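Local coordinates for protein enoyl-CoA hydratase EchA1 (PDB 3QXI) that probably hydrates the double bond of enoyl-CoA thioesters, as an enoyl-CoA hydratase of the crotonase family built as a trimer, at residues 60-65 against 203-208; 212-217 against 235-240. All coordinates share one frame; numbering follows the deposited sequence.

How the interactions relate
From the N terminus, the chain first supplies 60-65, two loop residues and the start of strand 62-67 of the six-stranded sheet. After 137 intervening residues it returns with 203-208, which takes in the last part of helix 193-205, and interaction 1 closes that long loop. Interaction 2 follows in series, neither nesting nor crossing: 212-217, on helix 209-221, meets 235-240, on helix 230-243, across only 17 residues. The centres of the two contacts lie about 16 Å apart, and packing joins them, with Ile204 CG2 3.8 Å from Val212 CG1. Together they connect the central sheet to helix 193-205 and the next helix to the one after it. Residues of both contacts also touch the second subunit.

Interaction 1: 60-65 against 203-208; sequences LSVGIL and KITANG
No ring, guanidinium or amide plane is engaged where Ser61 and Val62 meet Ile204 and Thr205; there are no flat faces or edges to assign, and the contact is made by methyl groups, the CB of Ser61 and a hydroxyl oxygen. In the crotonase fold of this enzyme, Ser61 and the first residue of strand 62-67 pack against the last part of helix 193-205. The backbones come nearest at Ser61 CA and Thr205 CA, 5.7 Å apart, and the two segments bury 154 Å² between them.

Val62 does much of the touching through a single methyl. With CG1 anti to the backbone N (chi1 -174°), CG2 is left beside that N, and the CA-CB bond of Val62 points toward the helix. There CG2 meets Ile204 CG2 at 3.9 Å, the two side chains crossing at about a right angle, in an apolar contact between buried residues. Ile204 continues this layer on Pro104.

No hydrogen bond bridges the segments, although Thr205 presents an oxygen to the strand. Its hydroxyl lies beside its own backbone N and is bonded to Ala201 O one turn earlier, which satisfies the group within the helix. Ser61 likewise directs its OG to Arg24 NE, while its CB lies against Thr205 OG1 at 3.6 Å. The methyl of Thr205 adds a looser touch, CG2 to Ser61 CB at 4.1 Å. Packing is tightest at the hydroxyl itself: Thr205 OG1 lies 3.2 Å from Val62 CG2.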
ATOM      1  N   LEU B  60     -25.984 -18.286  -8.472  1.00 26.68           N
ATOM      2  CA  LEU B  60     -25.364 -17.470  -7.420  1.00 25.76           C
ATOM      3  C   LEU B  60     -24.401 -16.417  -7.982  1.00 25.03           C
ATOM      4  O   LEU B  60     -23.652 -16.690  -8.943  1.00 25.59           O
ATOM      5  CB  LEU B  60     -24.586 -18.348  -6.429  1.00 25.38           C
ATOM      6  CG  LEU B  60     -25.354 -19.383  -5.601  1.00 25.46           C
ATOM      7  CD1 LEU B  60     -24.376 -20.307  -4.887  1.00 25.75           C
ATOM      8  CD2 LEU B  60     -26.277 -18.747  -4.609  1.00 23.61           C
ATOM      9  N   SER B  61     -24.405 -15.236  -7.367  1.00 23.64           N
ATOM     10  CA  SER B  61     -23.481 -14.155  -7.747  1.00 22.72           C
ATOM     11  C   SER B  61     -22.442 -13.732  -6.693  1.00 20.98           C
ATOM     12  O   SER B  61     -21.343 -13.317  -7.046  1.00 21.44           O
ATOM     13  CB  SER B  61     -24.269 -12.934  -8.212  1.00 22.64           C
ATOM     14  OG  SER B  61     -24.979 -13.226  -9.390  1.00 23.62           O
ATOM     15  N   VAL B  62     -22.787 -13.836  -5.413  1.00 20.43           N
ATOM     16  CA  VAL B  62     -21.943 -13.340  -4.305  1.00 19.39           C
ATOM     17  C   VAL B  62     -22.054 -14.238  -3.079  1.00 19.04           C
ATOM     18  O   VAL B  62     -23.137 -14.722  -2.766  1.00 20.75           O
ATOM     19  CB  VAL B  62     -22.367 -11.897  -3.857  1.00 19.02           C
ATOM     20  CG1 VAL B  62     -21.405 -11.345  -2.833  1.00 18.24           C
ATOM     21  CG2 VAL B  62     -22.446 -10.946  -5.037  1.00 19.02           C
ATOM     22  N   GLY B  63     -20.943 -14.445  -2.386  1.00 18.01           N
ATOM     23  CA  GLY B  63     -20.904 -15.221  -1.167  1.00 17.58           C
ATOM     24  C   GLY B  63     -20.862 -14.263  -0.011  1.00 17.71           C
ATOM     25  O   GLY B  63     -20.414 -13.141  -0.181  1.00 18.07           O
ATOM     26  N   ILE B  64     -21.366 -14.677   1.159  1.00 18.18           N
ATOM     27  CA  ILE B  64     -21.147 -13.959   2.429  1.00 17.35           C
ATOM     28  C   ILE B  64     -20.686 -14.927   3.516  1.00 17.71           C
ATOM     29  O   ILE B  64     -21.304 -15.941   3.740  1.00 18.43           O
ATOM     30  CB  ILE B  64     -22.423 -13.239   2.901  1.00 17.58           C
ATOM     31  CG1 ILE B  64     -22.831 -12.180   1.874  1.00 16.35           C
ATOM     32  CG2 ILE B  64     -22.229 -12.599   4.325  1.00 16.22           C
ATOM     33  CD1 ILE B  64     -24.149 -11.517   2.222  1.00 15.76           C
ATOM     34  N   LEU B  65     -19.595 -14.623   4.193  1.00 17.57           N
ATOM     35  CA  LEU B  65     -19.104 -15.492   5.266  1.00 17.96           C
ATOM     36  C   LEU B  65     -19.436 -14.842   6.601  1.00 18.04           C
ATOM     37  O   LEU B  65     -19.231 -13.642   6.765  1.00 16.78           O
ATOM     38  CB  LEU B  65     -17.576 -15.674   5.133  1.00 18.06           C
ATOM     39  CG  LEU B  65     -16.903 -16.509   6.248  1.00 17.78           C
ATOM     40  CD1 LEU B  65     -17.555 -17.860   6.355  1.00 14.59           C
ATOM     41  CD2 LEU B  65     -15.390 -16.649   6.019  1.00 17.72           C
ATOM     42  N   LYS B 203     -25.911  -4.885  -4.279  1.00 25.05           N
ATOM     43  CA  LYS B 203     -25.383  -3.884  -5.210  1.00 24.38           C
ATOM     44  C   LYS B 203     -24.493  -4.547  -6.266  1.00 23.14           C
ATOM     45  O   LYS B 203     -24.556  -4.230  -7.444  1.00 23.14           O
ATOM     46  CB  LYS B 203     -24.604  -2.790  -4.478  1.00 24.20           C
ATOM     47  CG  LYS B 203     -25.483  -1.773  -3.750  1.00 27.90           C
ATOM     48  CD  LYS B 203     -24.778  -1.168  -2.527  1.00 31.02           C
ATOM     49  CE  LYS B 203     -23.467  -0.487  -2.895  1.00 31.89           C
ATOM     50  NZ  LYS B 203     -23.763   0.615  -3.857  1.00 35.10           N
ATOM     51  N   ILE B 204     -23.686  -5.496  -5.824  1.00 22.28           N
ATOM     52  CA  ILE B 204     -22.731  -6.185  -6.684  1.00 21.01           C
ATOM     53  C   ILE B 204     -23.441  -7.168  -7.603  1.00 21.65           C
ATOM     54  O   ILE B 204     -23.116  -7.237  -8.788  1.00 21.44           O
ATOM     55  CB  ILE B 204     -21.635  -6.872  -5.865  1.00 20.10           C
ATOM     56  CG1 ILE B 204     -20.709  -5.817  -5.242  1.00 18.54           C
ATOM     57  CG2 ILE B 204     -20.834  -7.820  -6.740  1.00 18.20           C
ATOM     58  CD1 ILE B 204     -19.880  -6.368  -4.102  1.00 17.26           C
ATOM     59  N   THR B 205     -24.413  -7.892  -7.036  1.00 21.43           N
ATOM     60  CA  THR B 205     -25.326  -8.777  -7.754  1.00 21.85           C
ATOM     61  C   THR B 205     -26.169  -8.103  -8.863  1.00 22.10           C
ATOM     62  O   THR B 205     -26.566  -8.763  -9.825  1.00 23.10           O
ATOM     63  CB  THR B 205     -26.259  -9.514  -6.750  1.00 21.77           C
ATOM     64  OG1 THR B 205     -25.474 -10.414  -5.967  1.00 22.73           O
ATOM     65  CG2 THR B 205     -27.308 -10.334  -7.472  1.00 23.25           C
ATOM     66  N   ALA B 206     -26.465  -6.819  -8.729  1.00 21.37           N
ATOM     67  CA  ALA B 206     -27.206  -6.090  -9.771  1.00 21.61           C
ATOM     68  C   ALA B 206     -26.314  -5.837 -11.003  1.00 21.97           C
ATOM     69  O   ALA B 206     -26.818  -5.519 -12.090  1.00 21.87           O
ATOM     70  CB  ALA B 206     -27.742  -4.764  -9.222  1.00 21.78           C
ATOM     71  N   ASN B 207     -24.996  -6.001 -10.826  1.00 21.59           N
ATOM     72  CA  ASN B 207     -24.011  -5.774 -11.898  1.00 21.98           C
ATOM     73  C   ASN B 207     -23.708  -7.021 -12.750  1.00 21.79           C
ATOM     74  O   ASN B 207     -23.939  -8.141 -12.307  1.00 22.07           O
ATOM     75  CB  ASN B 207     -22.707  -5.157 -11.335  1.00 20.76           C
ATOM     76  CG  ASN B 207     -22.939  -3.822 -10.704  1.00 21.50           C
ATOM     77  OD1 ASN B 207     -23.809  -3.062 -11.129  1.00 22.75           O
ATOM     78  ND2 ASN B 207     -22.181  -3.522  -9.665  1.00 19.56           N
ATOM     79  N   GLY B 208     -23.166  -6.813 -13.954  1.00 21.80           N
ATOM     80  CA  GLY B 208     -22.875  -7.915 -14.887  1.00 21.69           C
ATOM     81  C   GLY B 208     -21.907  -8.955 -14.335  1.00 21.40           C
ATOM     82  O   GLY B 208     -20.765  -8.619 -14.025  1.00 21.35           O
TER

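Interaction 2: 212-217 against 235-240; sequences VAATKR and MKILFP
This is a helix-helix packing contact between 212-217, on helix 209-221, and 235-240, on helix 230-243, in the C-terminal helical part of the chain; the centre of the contact lies about 19 Å from the centre of the chain. The two short segments run in roughly opposed directions, and Ala214 CA and Ile237 CA come within 6.4 Å. No hydrogen bond crosses the interface, which buries 177 Å²; Ile237 accounts for more than half of that area.

Ile237 divides its two branches between two residues one turn apart. Its CG2, anti to the backbone N, reaches Ala214, with CG2 to CB at 3.8 Å. The same methyl lies an equal 3.8 Å from the backbone O of Ala214, so it rests against main chain as well as side chain. This close approach of the helices is consistent with the small side chain of Ala214.

The other branch, CG1 and CD1, goes to Arg217. An extended chi2 of 169° carries Ile237 CD1 over the centre of the guanidinium, 3.5 Å above its plane, so the methyl meets a flat face. CD1 is 3.6 Å from Arg217 CZ, and CG1 is 3.8 Å from Arg217 NH1. A bend at chi3 (80°) turns the end of the arginine chain, and a salt bridge from NH2 to Glu221 OE2 secures the group on its own helix.

Ile237 also packs on Ile218, Glu221 and Trp225, while Ala214 and Leu238 both touch Val145 of the second subunit. Two antiparallel helices that pack on each other and on the second subunit are consistent with the C-terminal trimerization region of the crotonase fold.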
ATOM      1  N   VAL B 212     -18.044  -8.468 -13.339  1.00 19.63           N
ATOM      2  CA  VAL B 212     -17.679  -8.470 -11.918  1.00 18.13           C
ATOM      3  C   VAL B 212     -16.528  -9.470 -11.675  1.00 18.07           C
ATOM      4  O   VAL B 212     -15.469  -9.100 -11.153  1.00 17.45           O
ATOM      5  CB  VAL B 212     -18.904  -8.766 -10.970  1.00 18.44           C
ATOM      6  CG1 VAL B 212     -18.451  -8.954  -9.520  1.00 16.75           C
ATOM      7  CG2 VAL B 212     -19.907  -7.640 -10.997  1.00 17.47           C
ATOM      8  N   ALA B 213     -16.714 -10.718 -12.096  1.00 17.69           N
ATOM      9  CA  ALA B 213     -15.706 -11.740 -11.881  1.00 18.10           C
ATOM     10  C   ALA B 213     -14.345 -11.337 -12.475  1.00 17.80           C
ATOM     11  O   ALA B 213     -13.311 -11.532 -11.856  1.00 17.36           O
ATOM     12  CB  ALA B 213     -16.175 -13.101 -12.480  1.00 19.02           C
ATOM     13  N   ALA B 214     -14.373 -10.830 -13.708  1.00 17.85           N
ATOM     14  CA  ALA B 214     -13.169 -10.479 -14.449  1.00 17.68           C
ATOM     15  C   ALA B 214     -12.505  -9.281 -13.795  1.00 16.99           C
ATOM     16  O   ALA B 214     -11.278  -9.190 -13.779  1.00 17.02           O
ATOM     17  CB  ALA B 214     -13.513 -10.179 -15.920  1.00 17.97           C
ATOM     18  N   THR B 215     -13.329  -8.362 -13.276  1.00 17.27           N
ATOM     19  CA  THR B 215     -12.874  -7.185 -12.538  1.00 17.32           C
ATOM     20  C   THR B 215     -12.155  -7.608 -11.222  1.00 17.31           C
ATOM     21  O   THR B 215     -11.053  -7.140 -10.943  1.00 16.13           O
ATOM     22  CB  THR B 215     -14.066  -6.211 -12.263  1.00 18.37           C
ATOM     23  OG1 THR B 215     -14.467  -5.558 -13.481  1.00 20.48           O
ATOM     24  CG2 THR B 215     -13.713  -5.136 -11.258  1.00 16.61           C
ATOM     25  N   LYS B 216     -12.768  -8.507 -10.448  1.00 16.19           N
ATOM     26  CA  LYS B 216     -12.113  -9.053  -9.273  1.00 16.67           C
ATOM     27  C   LYS B 216     -10.764  -9.678  -9.650  1.00 16.55           C
ATOM     28  O   LYS B 216      -9.779  -9.448  -8.949  1.00 15.87           O
ATOM     29  CB  LYS B 216     -13.003 -10.080  -8.539  1.00 16.37           C
ATOM     30  CG  LYS B 216     -12.276 -10.855  -7.415  1.00 17.71           C
ATOM     31  CD  LYS B 216     -13.227 -11.791  -6.673  1.00 17.45           C
ATOM     32  CE  LYS B 216     -12.486 -12.854  -5.851  1.00 15.48           C
ATOM     33  NZ  LYS B 216     -13.411 -13.361  -4.735  1.00 12.89           N
ATOM     34  N   ARG B 217     -10.715 -10.432 -10.749  1.00 17.14           N
ATOM     35  CA  ARG B 217      -9.493 -11.158 -11.160  1.00 17.83           C
ATOM     36  C   ARG B 217      -8.348 -10.223 -11.448  1.00 17.91           C
ATOM     37  O   ARG B 217      -7.189 -10.496 -11.112  1.00 17.49           O
ATOM     38  CB  ARG B 217      -9.716 -11.969 -12.434  1.00 18.53           C
ATOM     39  CG  ARG B 217      -9.945 -13.438 -12.207  1.00 22.21           C
ATOM     40  CD  ARG B 217      -9.664 -14.201 -13.491  1.00 26.42           C
ATOM     41  NE  ARG B 217      -8.234 -14.397 -13.652  1.00 29.00           N
ATOM     42  CZ  ARG B 217      -7.659 -14.976 -14.702  1.00 32.10           C
ATOM     43  NH1 ARG B 217      -8.385 -15.425 -15.718  1.00 32.97           N
ATOM     44  NH2 ARG B 217      -6.337 -15.075 -14.742  1.00 34.38           N
ATOM     45  N   MET B 235      -5.455  -7.654 -20.802  1.00 21.94           N
ATOM     46  CA  MET B 235      -6.185  -7.853 -22.071  1.00 22.94           C
ATOM     47  C   MET B 235      -6.695  -9.286 -22.287  1.00 22.88           C
ATOM     48  O   MET B 235      -7.788  -9.473 -22.826  1.00 24.01           O
ATOM     49  CB  MET B 235      -5.351  -7.397 -23.272  1.00 23.54           C
ATOM     50  CG  MET B 235      -6.047  -7.559 -24.635  1.00 25.81           C
ATOM     51  SD  MET B 235      -7.626  -6.705 -24.727  1.00 33.15           S
ATOM     52  CE  MET B 235      -7.121  -5.038 -25.172  1.00 31.33           C
ATOM     53  N   LYS B 236      -5.906 -10.283 -21.888  1.00 22.68           N
ATOM     54  CA  LYS B 236      -6.332 -11.699 -21.962  1.00 22.99           C
ATOM     55  C   LYS B 236      -7.585 -11.940 -21.150  1.00 22.02           C
ATOM     56  O   LYS B 236      -8.404 -12.759 -21.514  1.00 22.49           O
ATOM     57  CB  LYS B 236      -5.218 -12.659 -21.496  1.00 22.45           C
ATOM     58  CG  LYS B 236      -4.017 -12.714 -22.437  1.00 25.13           C
ATOM     59  CD  LYS B 236      -2.915 -13.584 -21.846  1.00 26.18           C
ATOM     60  CE  LYS B 236      -1.529 -13.225 -22.386  1.00 27.97           C
ATOM     61  NZ  LYS B 236      -0.546 -13.023 -21.227  1.00 30.19           N
ATOM     62  N   ILE B 237      -7.740 -11.219 -20.050  1.00 22.09           N
ATOM     63  CA  ILE B 237      -8.962 -11.316 -19.216  1.00 22.03           C
ATOM     64  C   ILE B 237     -10.108 -10.457 -19.759  1.00 22.46           C
ATOM     65  O   ILE B 237     -11.259 -10.867 -19.718  1.00 22.38           O
ATOM     66  CB  ILE B 237      -8.657 -11.012 -17.725  1.00 21.33           C
ATOM     67  CG1 ILE B 237      -7.625 -12.009 -17.215  1.00 19.65           C
ATOM     68  CG2 ILE B 237      -9.957 -11.032 -16.852  1.00 20.18           C
ATOM     69  CD1 ILE B 237      -7.045 -11.662 -15.849  1.00 17.83           C
ATOM     70  N   LEU B 238      -9.791  -9.273 -20.279  1.00 23.04           N
ATOM     71  CA  LEU B 238     -10.810  -8.445 -20.942  1.00 23.00           C
ATOM     72  C   LEU B 238     -11.420  -9.115 -22.190  1.00 23.81           C
ATOM     73  O   LEU B 238     -12.574  -8.865 -22.529  1.00 23.10           O
ATOM     74  CB  LEU B 238     -10.243  -7.070 -21.349  1.00 23.27           C
ATOM     75  CG  LEU B 238      -9.623  -6.088 -20.329  1.00 23.29           C
ATOM     76  CD1 LEU B 238      -9.155  -4.797 -21.045  1.00 23.81           C
ATOM     77  CD2 LEU B 238     -10.582  -5.775 -19.213  1.00 21.95           C
ATOM     78  N   PHE B 239     -10.644  -9.969 -22.856  1.00 24.14           N
ATOM     79  CA  PHE B 239     -10.961 -10.395 -24.225  1.00 25.54           C
ATOM     80  C   PHE B 239     -12.393 -10.970 -24.398  1.00 25.92           C
ATOM     81  O   PHE B 239     -13.103 -10.591 -25.335  1.00 25.98           O
ATOM     82  CB  PHE B 239      -9.868 -11.356 -24.775  1.00 26.34           C
ATOM     83  CG  PHE B 239      -9.928 -11.553 -26.261  1.00 28.39           C
ATOM     84  CD1 PHE B 239      -9.231 -10.698 -27.124  1.00 30.36           C
ATOM     85  CD2 PHE B 239     -10.707 -12.580 -26.813  1.00 29.87           C
ATOM     86  CE1 PHE B 239      -9.304 -10.868 -28.545  1.00 32.03           C
ATOM     87  CE2 PHE B 239     -10.795 -12.759 -28.226  1.00 32.50           C
ATOM     88  CZ  PHE B 239     -10.088 -11.899 -29.093  1.00 32.35           C
ATOM     89  N   PRO B 240     -12.820 -11.878 -23.503  1.00 25.90           N
ATOM     90  CA  PRO B 240     -14.192 -12.388 -23.653  1.00 26.56           C
ATOM     91  C   PRO B 240     -15.292 -11.357 -23.307  1.00 27.06           C
ATOM     92  O   PRO B 240     -16.456 -11.530 -23.706  1.00 27.30           O
ATOM     93  CB  PRO B 240     -14.249 -13.558 -22.663  1.00 26.44           C
ATOM     94  CG  PRO B 240     -12.811 -13.858 -22.267  1.00 26.38           C
ATOM     95  CD  PRO B 240     -12.075 -12.573 -22.428  1.00 25.37           C
TER